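Local coordinates for flagella basal body P-ring formation protein flgA (PDB 3TEE) that takes part in assembling the flagellar P-ring in the periplasm, probably as a chaperone or modulator of that process, at residues A[31-36]-A[64-69]; A[104-109]-A[129-134]; A[141-146]-A[165-170]. One frame throughout, in Å; residues are numbered along the deposited sequence.

Contact 1 of 3, residues A[31-36]-A[64-69]; sequences NLLPSC and RYLQVN
Arg64 lays its side chain along the backbone of Leu32 and Leu33. Its aliphatic part does most of the touching: CD comes 3.2 Å from Leu32 O, and CG lies 3.7 Å from Pro34 N. A bend at chi2 (-61°) turns the chain and brings the guanidinium against the loop, where Leu33 O lies over one of its faces, 3.1 Å above the plane and offset toward the rim. Arg64 NE is near this oxygen too, but the angle is too poor for a hydrogen bond. Ser35 OG lies at the guanidinium edge, near its plane, 3.8 Å from Arg64 NH2. The polar partner of both residues is Glu62: it forms a salt bridge with Arg64 NE and a hydrogen bond with Ser35 OG. One carboxylate thus joins the strand to the loop, and it probably helps fix the rotation of the guanidinium.

The second part of the contact is apolar and centres on Leu66 CD2. Leu32 CD1 meets it at 4.0 Å, the two side chains sliding past each other in opposite directions. Leu33 CD2 approaches the same methyl at 4.1 Å, crossing at about a right angle. Pro34 CD touches both methyls of Leu66. Leu32 CD1 also reaches the backbone, 3.4 Å from Tyr65 O. No hydrogen bond links the two segments directly. The contact rests on packing, of side chain on backbone for Arg64 and of side chain on side chain round Leu66.

This is a surface contact between an irregular loop and strand 62-79. Next to it, the disulfide Cys36-Cys59 ties the loop to strand 53-59, which pairs antiparallel with strand 62-79. Leu33 and Pro34 also rest on Ile3 of helix 2-14, and Leu33 reaches Leu26 of strand 21-26.

Contact 2 of 3, residues A[104-109]-A[129-134]; sequences LPPRTV and PVQLTM
A type II beta turn, Pro105 to Thr108, meets the loop before strand 135-137 through a single beta bridge between Thr108 and Gln131. Two backbone bonds frame the bridge: Val109 N to Val130 O at 2.8 Å and Leu132 N to Arg107 O at 2.9 Å. The turn is braced by Thr108 OG1, which donates to Pro105 O from above the carbonyl plane.

Pro105 CD packs on Pro129 CG at 3.8 Å, the rings crossing at about a right angle. On the other side of the bridge, Val109 CG2 meets Leu132 CD2 at 3.7 Å. The Arg107 chain bends at chi3 (79°), and one guanidinium face lies against Leu132 CB. Val109 and Val130 both hydrogen-bond through their backbones to Val77, which joins the pair to strand 62-79. A glycerol, probably from the crystallisation liquor, hydrogen-bonds to Pro105 O and Thr108 O.

Gln131 runs to the turn with its chain extended beyond CG, its amide close to the Pro105 and Pro106 rings. Its NE2 donates to Pro106 O at 2.8 Å, in the carbonyl plane and on a lone pair. A water also donates to Pro106 O and hydrogen-bonds to Thr133 OG1.

Contact 3 of 3, residues A[141-146]-A[165-170]; sequences VKAGQR and MNNAAV
The flat amide of Asn167 meets the other segment through its oxygen. OD1 accepts the backbone N-H of Ala143 at 3.0 Å. The bond is fairly straight, 164° at the hydrogen, but the donor stands above the carbonyl plane, 45° out of it, and not on a lone pair. The same oxygen lies 3.3 Å from Lys142 CA and touches the CB atoms of Lys142 and Ala143. A chi1 of -64° sets Asn167 CG beside the residue's own backbone N, and OD1 then meets Ala143 N. The Lys142 and Asn167 side chains cross obliquely.

Beside this bond, Val141 and Ala168 form a single antiparallel hydrogen-bonded pair. Val141 N donates to Ala168 O at 2.9 Å, and Ala168 N donates to Val141 O at 2.8 Å. Val141 O also receives a CA-H contact from Asn167 CA at 3.3 Å. The Asn167 amide adds a side-chain-to-backbone bond next to the single bridge. Asn166 O is buried by the contact and has no partner in the model; the nearby Ala143 N-H goes to Asn167 OD1 instead.

Lys142 to Gln145 form a type II beta turn, closed by Gln145 N to Lys142 O. Gly144 takes backbone angles at which a CB would press on the carbonyl oxygen of Ala143. Gln145 OE1 adds a weak bond to Lys142 N.

The contact joins the loop entering strand 146-152 to the loop between strands 157-164 and 173-178. Val141 and Ala168 both pack on Val188 of strand 183-188. Asn166 OD1 accepts a hydrogen bond from Arg175 N on strand 173-178, and Gly144 and Gln145 hydrogen-bond through their backbones to Ala164 of strand 157-164.

Overall arrangement
Three separate loops close one after another along the chain, with no nesting or crossing. Contact 1 comes first and closes the chain from the loop after strand 21-26 back onto strand 62-79, in the N-terminal sheet. Contact 2 follows, joining the loops on either side of strand 118-120 beside the later part of strand 62-79. Contact 3 closes last, around strands 146-152 and 157-164 of the C-terminal sheet. Contacts 1 and 3 lie on opposite sides of the chain's centre, their own centres about 55 Å apart. Contact 2 is about 32 Å from contact 1 and 27 Å from contact 3, centre to centre. Strand 62-79 serves both contacts 1 and 2.

Contact 1 of 3, residues A[31-36]-A[64-69]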
ATOM      1  N   ASN A  31     -28.058 -19.791 -19.689  1.00 63.19           N
ATOM      2  CA  ASN A  31     -29.451 -19.941 -19.262  1.00 64.29           C
ATOM      3  C   ASN A  31     -29.717 -19.132 -17.987  1.00 67.39           C
ATOM      4  O   ASN A  31     -30.861 -18.745 -17.731  1.00 67.26           O
ATOM      5  CB  ASN A  31     -29.820 -21.420 -19.063  1.00 70.81           C
ATOM      6  CG  ASN A  31     -29.592 -22.289 -20.284  1.00103.92           C
ATOM      7  OD1 ASN A  31     -28.773 -23.214 -20.268  1.00102.65           O
ATOM      8  ND2 ASN A  31     -30.302 -22.008 -21.373  1.00 95.81           N
ATOM      9  N   LEU A  32     -28.651 -18.870 -17.191  1.00 61.58           N
ATOM     10  CA  LEU A  32     -28.754 -18.058 -15.989  1.00 59.64           C
ATOM     11  C   LEU A  32     -28.424 -16.562 -16.215  1.00 55.73           C
ATOM     12  O   LEU A  32     -28.149 -15.840 -15.258  1.00 53.86           O
ATOM     13  CB  LEU A  32     -28.066 -18.684 -14.761  1.00 60.28           C
ATOM     14  CG  LEU A  32     -26.592 -19.051 -14.816  1.00 65.21           C
ATOM     15  CD1 LEU A  32     -25.722 -17.915 -14.295  1.00 65.81           C
ATOM     16  CD2 LEU A  32     -26.326 -20.270 -13.964  1.00 67.39           C
ATOM     17  N   LEU A  33     -28.497 -16.098 -17.485  1.00 47.03           N
ATOM     18  CA  LEU A  33     -28.262 -14.696 -17.834  1.00 44.60           C
ATOM     19  C   LEU A  33     -29.488 -13.856 -17.483  1.00 44.14           C
ATOM     20  O   LEU A  33     -30.616 -14.369 -17.550  1.00 43.41           O
ATOM     21  CB  LEU A  33     -27.951 -14.522 -19.340  1.00 43.68           C
ATOM     22  CG  LEU A  33     -26.554 -14.930 -19.827  1.00 47.08           C
ATOM     23  CD1 LEU A  33     -26.488 -14.845 -21.351  1.00 47.74           C
ATOM     24  CD2 LEU A  33     -25.448 -14.057 -19.203  1.00 45.37           C
ATOM     25  N   PRO A  34     -29.314 -12.561 -17.126  1.00 39.18           N
ATOM     26  CA  PRO A  34     -30.499 -11.720 -16.831  1.00 38.98           C
ATOM     27  C   PRO A  34     -31.417 -11.581 -18.057  1.00 42.89           C
ATOM     28  O   PRO A  34     -30.924 -11.570 -19.188  1.00 41.01           O
ATOM     29  CB  PRO A  34     -29.886 -10.378 -16.442  1.00 40.06           C
ATOM     30  CG  PRO A  34     -28.532 -10.392 -17.019  1.00 42.56           C
ATOM     31  CD  PRO A  34     -28.065 -11.794 -16.956  1.00 38.60           C
ATOM     32  N   SER A  35     -32.737 -11.522 -17.842  1.00 41.15           N
ATOM     33  CA  SER A  35     -33.728 -11.415 -18.926  1.00 41.90           C
ATOM     34  C   SER A  35     -33.979  -9.978 -19.346  1.00 46.24           C
ATOM     35  O   SER A  35     -34.443  -9.755 -20.465  1.00 47.08           O
ATOM     36  CB  SER A  35     -35.061 -12.017 -18.489  1.00 48.26           C
ATOM     37  OG  SER A  35     -34.896 -13.339 -18.006  1.00 64.13           O
ATOM     38  N   CYS A  36     -33.797  -9.007 -18.429  1.00 39.99           N
ATOM     39  CA  CYS A  36     -34.115  -7.625 -18.762  1.00 38.28           C
ATOM     40  C   CYS A  36     -33.114  -6.987 -19.718  1.00 41.17           C
ATOM     41  O   CYS A  36     -32.004  -7.495 -19.904  1.00 40.00           O
ATOM     42  CB  CYS A  36     -34.329  -6.786 -17.508  1.00 38.20           C
ATOM     43  SG  CYS A  36     -32.825  -6.557 -16.530  1.00 40.41           S
ATOM     44  N   ARG A  64     -29.223 -12.665 -10.655  1.00 31.12           N
ATOM     45  CA  ARG A  64     -28.336 -13.667 -11.259  1.00 31.14           C
ATOM     46  C   ARG A  64     -26.947 -13.547 -10.711  1.00 37.29           C
ATOM     47  O   ARG A  64     -26.483 -12.421 -10.491  1.00 37.34           O
ATOM     48  CB  ARG A  64     -28.256 -13.494 -12.792  1.00 31.28           C
ATOM     49  CG  ARG A  64     -29.625 -13.444 -13.508  1.00 35.34           C
ATOM     50  CD  ARG A  64     -30.446 -14.711 -13.333  1.00 42.18           C
ATOM     51  NE  ARG A  64     -31.591 -14.710 -14.241  1.00 46.24           N
ATOM     52  CZ  ARG A  64     -32.224 -15.799 -14.654  1.00 60.58           C
ATOM     53  NH1 ARG A  64     -31.849 -16.997 -14.223  1.00 44.55           N
ATOM     54  NH2 ARG A  64     -33.229 -15.702 -15.512  1.00 50.89           N
ATOM     55  N   TYR A  65     -26.262 -14.698 -10.531  1.00 35.20           N
ATOM     56  CA  TYR A  65     -24.862 -14.735 -10.108  1.00 36.47           C
ATOM     57  C   TYR A  65     -24.084 -15.168 -11.338  1.00 40.58           C
ATOM     58  O   TYR A  65     -24.138 -16.343 -11.725  1.00 42.37           O
ATOM     59  CB  TYR A  65     -24.612 -15.736  -8.960  1.00 41.04           C
ATOM     60  CG  TYR A  65     -25.289 -15.460  -7.635  1.00 47.41           C
ATOM     61  CD1 TYR A  65     -25.521 -14.154  -7.205  1.00 50.34           C
ATOM     62  CD2 TYR A  65     -25.596 -16.496  -6.759  1.00 49.99           C
ATOM     63  CE1 TYR A  65     -26.106 -13.894  -5.960  1.00 50.91           C
ATOM     64  CE2 TYR A  65     -26.149 -16.247  -5.503  1.00 52.03           C
ATOM     65  CZ  TYR A  65     -26.414 -14.944  -5.113  1.00 60.75           C
ATOM     66  OH  TYR A  65     -26.988 -14.702  -3.887  1.00 66.50           O
ATOM     67  N   LEU A  66     -23.426 -14.223 -11.999  1.00 33.55           N
ATOM     68  CA  LEU A  66     -22.677 -14.534 -13.205  1.00 33.17           C
ATOM     69  C   LEU A  66     -21.217 -14.777 -12.888  1.00 38.46           C
ATOM     70  O   LEU A  66     -20.657 -14.129 -12.004  1.00 38.54           O
ATOM     71  CB  LEU A  66     -22.814 -13.419 -14.273  1.00 32.58           C
ATOM     72  CG  LEU A  66     -24.232 -12.902 -14.596  1.00 35.51           C
ATOM     73  CD1 LEU A  66     -24.160 -11.797 -15.622  1.00 34.35           C
ATOM     74  CD2 LEU A  66     -25.174 -14.037 -15.100  1.00 38.14           C
ATOM     75  N   GLN A  67     -20.602 -15.723 -13.592  1.00 35.07           N
ATOM     76  CA  GLN A  67     -19.176 -15.968 -13.428  1.00 34.63           C
ATOM     77  C   GLN A  67     -18.546 -15.478 -14.706  1.00 36.91           C
ATOM     78  O   GLN A  67     -18.971 -15.862 -15.797  1.00 36.20           O
ATOM     79  CB  GLN A  67     -18.854 -17.452 -13.205  1.00 37.33           C
ATOM     80  CG  GLN A  67     -19.402 -18.032 -11.894  1.00 53.90           C
ATOM     81  CD  GLN A  67     -19.020 -19.487 -11.787  1.00 70.61           C
ATOM     82  OE1 GLN A  67     -19.406 -20.326 -12.616  1.00 65.05           O
ATOM     83  NE2 GLN A  67     -18.181 -19.795 -10.813  1.00 59.61           N
ATOM     84  N   VAL A  68     -17.599 -14.548 -14.582  1.00 32.42           N
ATOM     85  CA  VAL A  68     -16.953 -13.983 -15.766  1.00 30.96           C
ATOM     86  C   VAL A  68     -15.436 -14.032 -15.581  1.00 32.91           C
ATOM     87  O   VAL A  68     -14.940 -14.031 -14.462  1.00 32.27           O
ATOM     88  CB  VAL A  68     -17.409 -12.526 -16.128  1.00 35.15           C
ATOM     89  CG1 VAL A  68     -18.919 -12.423 -16.360  1.00 35.69           C
ATOM     90  CG2 VAL A  68     -16.952 -11.519 -15.077  1.00 35.32           C
ATOM     91  N   ASN A  69     -14.729 -14.028 -16.678  1.00 30.91           N
ATOM     92  CA  ASN A  69     -13.284 -13.886 -16.677  1.00 31.08           C
ATOM     93  C   ASN A  69     -13.011 -12.494 -17.288  1.00 33.22           C
ATOM     94  O   ASN A  69     -13.520 -12.167 -18.359  1.00 32.40           O
ATOM     95  CB  ASN A  69     -12.588 -14.983 -17.484  1.00 31.34           C
ATOM     96  CG  ASN A  69     -11.086 -14.740 -17.532  1.00 39.07           C
ATOM     97  OD1 ASN A  69     -10.564 -14.187 -18.491  1.00 35.64           O
ATOM     98  ND2 ASN A  69     -10.397 -14.985 -16.435  1.00 35.13           N
TER

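Contact 2 of 3, residues A[104-109]-A[129-134]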
ATOM      1  N   LEU A 104      -0.870 -11.172 -12.859  1.00 31.39           N
ATOM      2  CA  LEU A 104       0.164 -10.712 -11.948  1.00 31.52           C
ATOM      3  C   LEU A 104       0.146 -11.459 -10.612  1.00 38.42           C
ATOM      4  O   LEU A 104      -0.937 -11.841 -10.139  1.00 37.56           O
ATOM      5  CB  LEU A 104      -0.004  -9.211 -11.667  1.00 30.53           C
ATOM      6  CG  LEU A 104       0.366  -8.241 -12.783  1.00 33.54           C
ATOM      7  CD1 LEU A 104       0.044  -6.822 -12.337  1.00 32.37           C
ATOM      8  CD2 LEU A 104       1.913  -8.367 -13.141  1.00 36.14           C
ATOM      9  N   PRO A 105       1.315 -11.558  -9.928  1.00 34.68           N
ATOM     10  CA  PRO A 105       1.327 -12.178  -8.574  1.00 35.26           C
ATOM     11  C   PRO A 105       0.577 -11.318  -7.550  1.00 41.65           C
ATOM     12  O   PRO A 105       0.347 -10.136  -7.829  1.00 38.77           O
ATOM     13  CB  PRO A 105       2.824 -12.327  -8.246  1.00 37.22           C
ATOM     14  CG  PRO A 105       3.521 -11.354  -9.116  1.00 41.58           C
ATOM     15  CD  PRO A 105       2.665 -11.134 -10.352  1.00 36.54           C
ATOM     16  N   PRO A 106       0.185 -11.868  -6.360  1.00 42.55           N
ATOM     17  CA  PRO A 106      -0.584 -11.072  -5.388  1.00 42.94           C
ATOM     18  C   PRO A 106       0.044  -9.771  -4.940  1.00 45.98           C
ATOM     19  O   PRO A 106       1.255  -9.712  -4.721  1.00 46.78           O
ATOM     20  CB  PRO A 106      -0.737 -12.028  -4.193  1.00 45.21           C
ATOM     21  CG  PRO A 106      -0.662 -13.367  -4.775  1.00 49.18           C
ATOM     22  CD  PRO A 106       0.364 -13.253  -5.869  1.00 44.77           C
ATOM     23  N   ARG A 107      -0.792  -8.734  -4.793  1.00 41.04           N
ATOM     24  CA  ARG A 107      -0.400  -7.408  -4.317  1.00 41.54           C
ATOM     25  C   ARG A 107       0.766  -6.772  -5.117  1.00 41.73           C
ATOM     26  O   ARG A 107       1.690  -6.209  -4.528  1.00 40.93           O
ATOM     27  CB  ARG A 107      -0.103  -7.431  -2.802  1.00 45.95           C
ATOM     28  CG  ARG A 107      -1.356  -7.631  -1.931  1.00 62.36           C
ATOM     29  CD  ARG A 107      -0.984  -7.874  -0.479  1.00 74.53           C
ATOM     30  NE  ARG A 107      -0.636  -6.635   0.218  1.00 84.95           N
ATOM     31  CZ  ARG A 107       0.210  -6.560   1.241  1.00104.29           C
ATOM     32  NH1 ARG A 107       0.823  -7.651   1.686  1.00 90.70           N
ATOM     33  NH2 ARG A 107       0.464  -5.392   1.815  1.00 96.89           N
ATOM     34  N   THR A 108       0.713  -6.870  -6.453  1.00 36.05           N
ATOM     35  CA  THR A 108       1.718  -6.220  -7.297  1.00 35.28           C
ATOM     36  C   THR A 108       1.387  -4.734  -7.250  1.00 37.24           C
ATOM     37  O   THR A 108       0.213  -4.354  -7.389  1.00 35.74           O
ATOM     38  CB  THR A 108       1.682  -6.754  -8.751  1.00 37.48           C
ATOM     39  OG1 THR A 108       2.055  -8.127  -8.741  1.00 32.36           O
ATOM     40  CG2 THR A 108       2.623  -5.970  -9.698  1.00 36.49           C
ATOM     41  N   VAL A 109       2.416  -3.897  -7.087  1.00 32.45           N
ATOM     42  CA  VAL A 109       2.260  -2.447  -7.097  1.00 32.55           C
ATOM     43  C   VAL A 109       1.875  -2.009  -8.522  1.00 38.20           C
ATOM     44  O   VAL A 109       2.522  -2.417  -9.489  1.00 35.46           O
ATOM     45  CB  VAL A 109       3.536  -1.722  -6.589  1.00 36.11           C
ATOM     46  CG1 VAL A 109       3.368  -0.209  -6.683  1.00 36.78           C
ATOM     47  CG2 VAL A 109       3.874  -2.135  -5.155  1.00 35.35           C
ATOM     48  N   PRO A 129       7.766  -8.538 -11.119  1.00 30.45           N
ATOM     49  CA  PRO A 129       6.774  -7.549 -10.660  1.00 30.68           C
ATOM     50  C   PRO A 129       7.064  -7.204  -9.195  1.00 32.77           C
ATOM     51  O   PRO A 129       7.454  -8.085  -8.396  1.00 31.71           O
ATOM     52  CB  PRO A 129       5.435  -8.301 -10.783  1.00 32.22           C
ATOM     53  CG  PRO A 129       5.704  -9.422 -11.742  1.00 35.90           C
ATOM     54  CD  PRO A 129       7.121  -9.833 -11.423  1.00 32.41           C
ATOM     55  N   VAL A 130       6.945  -5.922  -8.854  1.00 28.97           N
ATOM     56  CA  VAL A 130       7.207  -5.456  -7.495  1.00 29.66           C
ATOM     57  C   VAL A 130       5.946  -5.691  -6.660  1.00 36.27           C
ATOM     58  O   VAL A 130       4.903  -5.074  -6.921  1.00 35.42           O
ATOM     59  CB  VAL A 130       7.685  -3.982  -7.452  1.00 33.25           C
ATOM     60  CG1 VAL A 130       7.791  -3.469  -6.009  1.00 34.11           C
ATOM     61  CG2 VAL A 130       9.022  -3.815  -8.188  1.00 32.73           C
ATOM     62  N   GLN A 131       6.038  -6.598  -5.688  1.00 34.62           N
ATOM     63  CA  GLN A 131       4.916  -6.886  -4.777  1.00 35.69           C
ATOM     64  C   GLN A 131       5.111  -6.174  -3.455  1.00 41.34           C
ATOM     65  O   GLN A 131       6.248  -5.978  -3.028  1.00 40.37           O
ATOM     66  CB  GLN A 131       4.750  -8.385  -4.550  1.00 37.13           C
ATOM     67  CG  GLN A 131       4.379  -9.161  -5.812  1.00 39.87           C
ATOM     68  CD  GLN A 131       4.547 -10.635  -5.545  1.00 50.33           C
ATOM     69  OE1 GLN A 131       5.584 -11.225  -5.856  1.00 44.05           O
ATOM     70  NE2 GLN A 131       3.539 -11.261  -4.943  1.00 37.88           N
ATOM     71  N   LEU A 132       4.007  -5.759  -2.811  1.00 41.98           N
ATOM     72  CA  LEU A 132       4.034  -5.088  -1.491  1.00 43.47           C
ATOM     73  C   LEU A 132       4.750  -5.927  -0.410  1.00 48.23           C
ATOM     74  O   LEU A 132       5.443  -5.367   0.436  1.00 48.69           O
ATOM     75  CB  LEU A 132       2.617  -4.687  -1.042  1.00 43.91           C
ATOM     76  CG  LEU A 132       1.938  -3.555  -1.829  1.00 48.48           C
ATOM     77  CD1 LEU A 132       0.492  -3.404  -1.405  1.00 54.54           C
ATOM     78  CD2 LEU A 132       2.653  -2.219  -1.622  1.00 48.16           C
ATOM     79  N   THR A 133       4.656  -7.265  -0.497  1.00 45.87           N
ATOM     80  CA  THR A 133       5.355  -8.185   0.418  1.00 46.93           C
ATOM     81  C   THR A 133       6.889  -8.177   0.252  1.00 49.42           C
ATOM     82  O   THR A 133       7.580  -8.679   1.135  1.00 49.82           O
ATOM     83  CB  THR A 133       4.814  -9.617   0.266  1.00 58.98           C
ATOM     84  OG1 THR A 133       4.782  -9.981  -1.122  1.00 55.27           O
ATOM     85  CG2 THR A 133       3.441  -9.795   0.901  1.00 58.95           C
ATOM     86  N   MET A 134       7.424  -7.642  -0.874  1.00 42.61           N
ATOM     87  CA  MET A 134       8.874  -7.634  -1.148  1.00 41.42           C
ATOM     88  C   MET A 134       9.531  -6.379  -0.621  1.00 44.01           C
ATOM     89  O   MET A 134      10.755  -6.263  -0.685  1.00 44.51           O
ATOM     90  CB  MET A 134       9.158  -7.645  -2.668  1.00 43.02           C
ATOM     91  CG  MET A 134       8.847  -8.912  -3.394  1.00 46.32           C
ATOM     92  SD  MET A 134       8.768  -8.567  -5.205  1.00 49.06           S
ATOM     93  CE  MET A 134       8.828 -10.234  -5.748  1.00 46.59           C
TER
HETATM   94  O   HOH W   1       1.985 -10.776  -1.771  1.00 67.07           O

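Contact 3 of 3, residues A[141-146]-A[165-170]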
ATOM      1  N   VAL A 141      14.640   6.896  10.799  1.00 48.36           N
ATOM      2  CA  VAL A 141      15.510   6.810  11.957  1.00 47.95           C
ATOM      3  C   VAL A 141      16.170   5.429  11.939  1.00 49.88           C
ATOM      4  O   VAL A 141      15.482   4.422  11.769  1.00 48.95           O
ATOM      5  CB  VAL A 141      14.682   7.103  13.247  1.00 51.23           C
ATOM      6  CG1 VAL A 141      15.323   6.518  14.485  1.00 50.91           C
ATOM      7  CG2 VAL A 141      14.437   8.598  13.413  1.00 50.89           C
ATOM      8  N   LYS A 142      17.496   5.389  12.075  1.00 47.43           N
ATOM      9  CA  LYS A 142      18.247   4.131  12.101  1.00 48.22           C
ATOM     10  C   LYS A 142      18.846   3.873  13.477  1.00 52.72           C
ATOM     11  O   LYS A 142      19.209   4.823  14.153  1.00 53.41           O
ATOM     12  CB  LYS A 142      19.350   4.114  11.025  1.00 51.05           C
ATOM     13  CG  LYS A 142      18.797   4.196   9.592  1.00 58.90           C
ATOM     14  CD  LYS A 142      19.905   4.400   8.572  1.00 72.17           C
ATOM     15  CE  LYS A 142      19.344   4.547   7.176  1.00 90.26           C
ATOM     16  NZ  LYS A 142      20.386   4.958   6.199  1.00101.09           N
ATOM     17  N   ALA A 143      18.956   2.592  13.886  1.00 49.66           N
ATOM     18  CA  ALA A 143      19.542   2.202  15.165  1.00 50.41           C
ATOM     19  C   ALA A 143      20.967   2.783  15.300  1.00 55.44           C
ATOM     20  O   ALA A 143      21.758   2.699  14.357  1.00 55.13           O
ATOM     21  CB  ALA A 143      19.566   0.687  15.280  1.00 50.93           C
ATOM     22  N   GLY A 144      21.235   3.444  16.427  1.00 51.27           N
ATOM     23  CA  GLY A 144      22.528   4.057  16.722  1.00 51.37           C
ATOM     24  C   GLY A 144      22.635   5.528  16.360  1.00 56.82           C
ATOM     25  O   GLY A 144      23.583   6.202  16.769  1.00 58.48           O
ATOM     26  N   GLN A 145      21.650   6.041  15.625  1.00 52.78           N
ATOM     27  CA  GLN A 145      21.588   7.429  15.172  1.00 53.50           C
ATOM     28  C   GLN A 145      21.229   8.377  16.308  1.00 58.53           C
ATOM     29  O   GLN A 145      20.362   8.055  17.120  1.00 57.97           O
ATOM     30  CB  GLN A 145      20.515   7.543  14.085  1.00 54.51           C
ATOM     31  CG  GLN A 145      20.625   8.724  13.150  1.00 70.13           C
ATOM     32  CD  GLN A 145      19.786   8.434  11.928  1.00 85.57           C
ATOM     33  OE1 GLN A 145      18.565   8.620  11.924  1.00 78.02           O
ATOM     34  NE2 GLN A 145      20.416   7.911  10.886  1.00 78.14           N
ATOM     35  N   ARG A 146      21.850   9.574  16.312  1.00 55.55           N
ATOM     36  CA  ARG A 146      21.551  10.646  17.252  1.00 55.41           C
ATOM     37  C   ARG A 146      20.213  11.213  16.799  1.00 56.65           C
ATOM     38  O   ARG A 146      20.033  11.495  15.611  1.00 57.09           O
ATOM     39  CB  ARG A 146      22.651  11.722  17.219  1.00 59.15           C
ATOM     40  CG  ARG A 146      22.417  12.888  18.181  1.00 77.33           C
ATOM     41  CD  ARG A 146      23.607  13.826  18.246  1.00 96.00           C
ATOM     42  NE  ARG A 146      23.246  15.132  18.802  1.00110.75           N
ATOM     43  CZ  ARG A 146      22.913  16.193  18.072  1.00128.70           C
ATOM     44  NH1 ARG A 146      22.890  16.116  16.747  1.00117.21           N
ATOM     45  NH2 ARG A 146      22.602  17.340  18.661  1.00117.32           N
ATOM     46  N   MET A 165      17.370   3.421  19.319  1.00 39.04           N
ATOM     47  CA  MET A 165      17.735   2.041  19.624  1.00 40.00           C
ATOM     48  C   MET A 165      17.265   1.058  18.540  1.00 45.00           C
ATOM     49  O   MET A 165      17.754  -0.065  18.486  1.00 44.65           O
ATOM     50  CB  MET A 165      17.174   1.659  20.984  1.00 43.26           C
ATOM     51  CG  MET A 165      17.838   2.425  22.104  1.00 48.39           C
ATOM     52  SD  MET A 165      17.202   1.836  23.650  1.00 54.26           S
ATOM     53  CE  MET A 165      18.140   0.321  23.826  1.00 50.91           C
ATOM     54  N   ASN A 166      16.331   1.485  17.682  1.00 41.14           N
ATOM     55  CA  ASN A 166      15.790   0.634  16.628  1.00 41.27           C
ATOM     56  C   ASN A 166      15.582   1.425  15.331  1.00 46.35           C
ATOM     57  O   ASN A 166      15.574   2.662  15.338  1.00 45.51           O
ATOM     58  CB  ASN A 166      14.467  -0.020  17.103  1.00 40.86           C
ATOM     59  CG  ASN A 166      13.337   0.970  17.342  1.00 57.51           C
ATOM     60  OD1 ASN A 166      13.398   1.819  18.225  1.00 53.96           O
ATOM     61  ND2 ASN A 166      12.287   0.903  16.550  1.00 47.80           N
ATOM     62  N   ASN A 167      15.403   0.700  14.216  1.00 43.53           N
ATOM     63  CA  ASN A 167      15.132   1.296  12.912  1.00 43.06           C
ATOM     64  C   ASN A 167      13.668   1.602  12.862  1.00 45.99           C
ATOM     65  O   ASN A 167      12.858   0.823  13.372  1.00 44.22           O
ATOM     66  CB  ASN A 167      15.493   0.319  11.786  1.00 45.80           C
ATOM     67  CG  ASN A 167      16.958  -0.011  11.736  1.00 59.78           C
ATOM     68  OD1 ASN A 167      17.814   0.878  11.753  1.00 53.78           O
ATOM     69  ND2 ASN A 167      17.275  -1.300  11.668  1.00 51.25           N
ATOM     70  N   ALA A 168      13.311   2.766  12.305  1.00 44.89           N
ATOM     71  CA  ALA A 168      11.910   3.143  12.239  1.00 45.44           C
ATOM     72  C   ALA A 168      11.647   4.085  11.105  1.00 50.41           C
ATOM     73  O   ALA A 168      12.418   5.017  10.874  1.00 50.38           O
ATOM     74  CB  ALA A 168      11.451   3.765  13.561  1.00 46.63           C
ATOM     75  N   ALA A 169      10.538   3.846  10.406  1.00 48.91           N
ATOM     76  CA  ALA A 169      10.051   4.691   9.317  1.00 49.29           C
ATOM     77  C   ALA A 169       9.223   5.816   9.949  1.00 53.34           C
ATOM     78  O   ALA A 169       8.929   5.756  11.151  1.00 51.59           O
ATOM     79  CB  ALA A 169       9.166   3.865   8.379  1.00 49.94           C
ATOM     80  N   VAL A 170       8.837   6.834   9.142  1.00 51.18           N
ATOM     81  CA  VAL A 170       7.955   7.938   9.548  1.00 51.21           C
ATOM     82  C   VAL A 170       6.649   7.288  10.041  1.00 55.62           C
ATOM     83  O   VAL A 170       6.218   6.277   9.470  1.00 55.74           O
ATOM     84  CB  VAL A 170       7.717   8.948   8.385  1.00 55.33           C
ATOM     85  CG1 VAL A 170       6.680  10.016   8.753  1.00 55.11           C
ATOM     86  CG2 VAL A 170       9.026   9.608   7.945  1.00 55.18           C
TER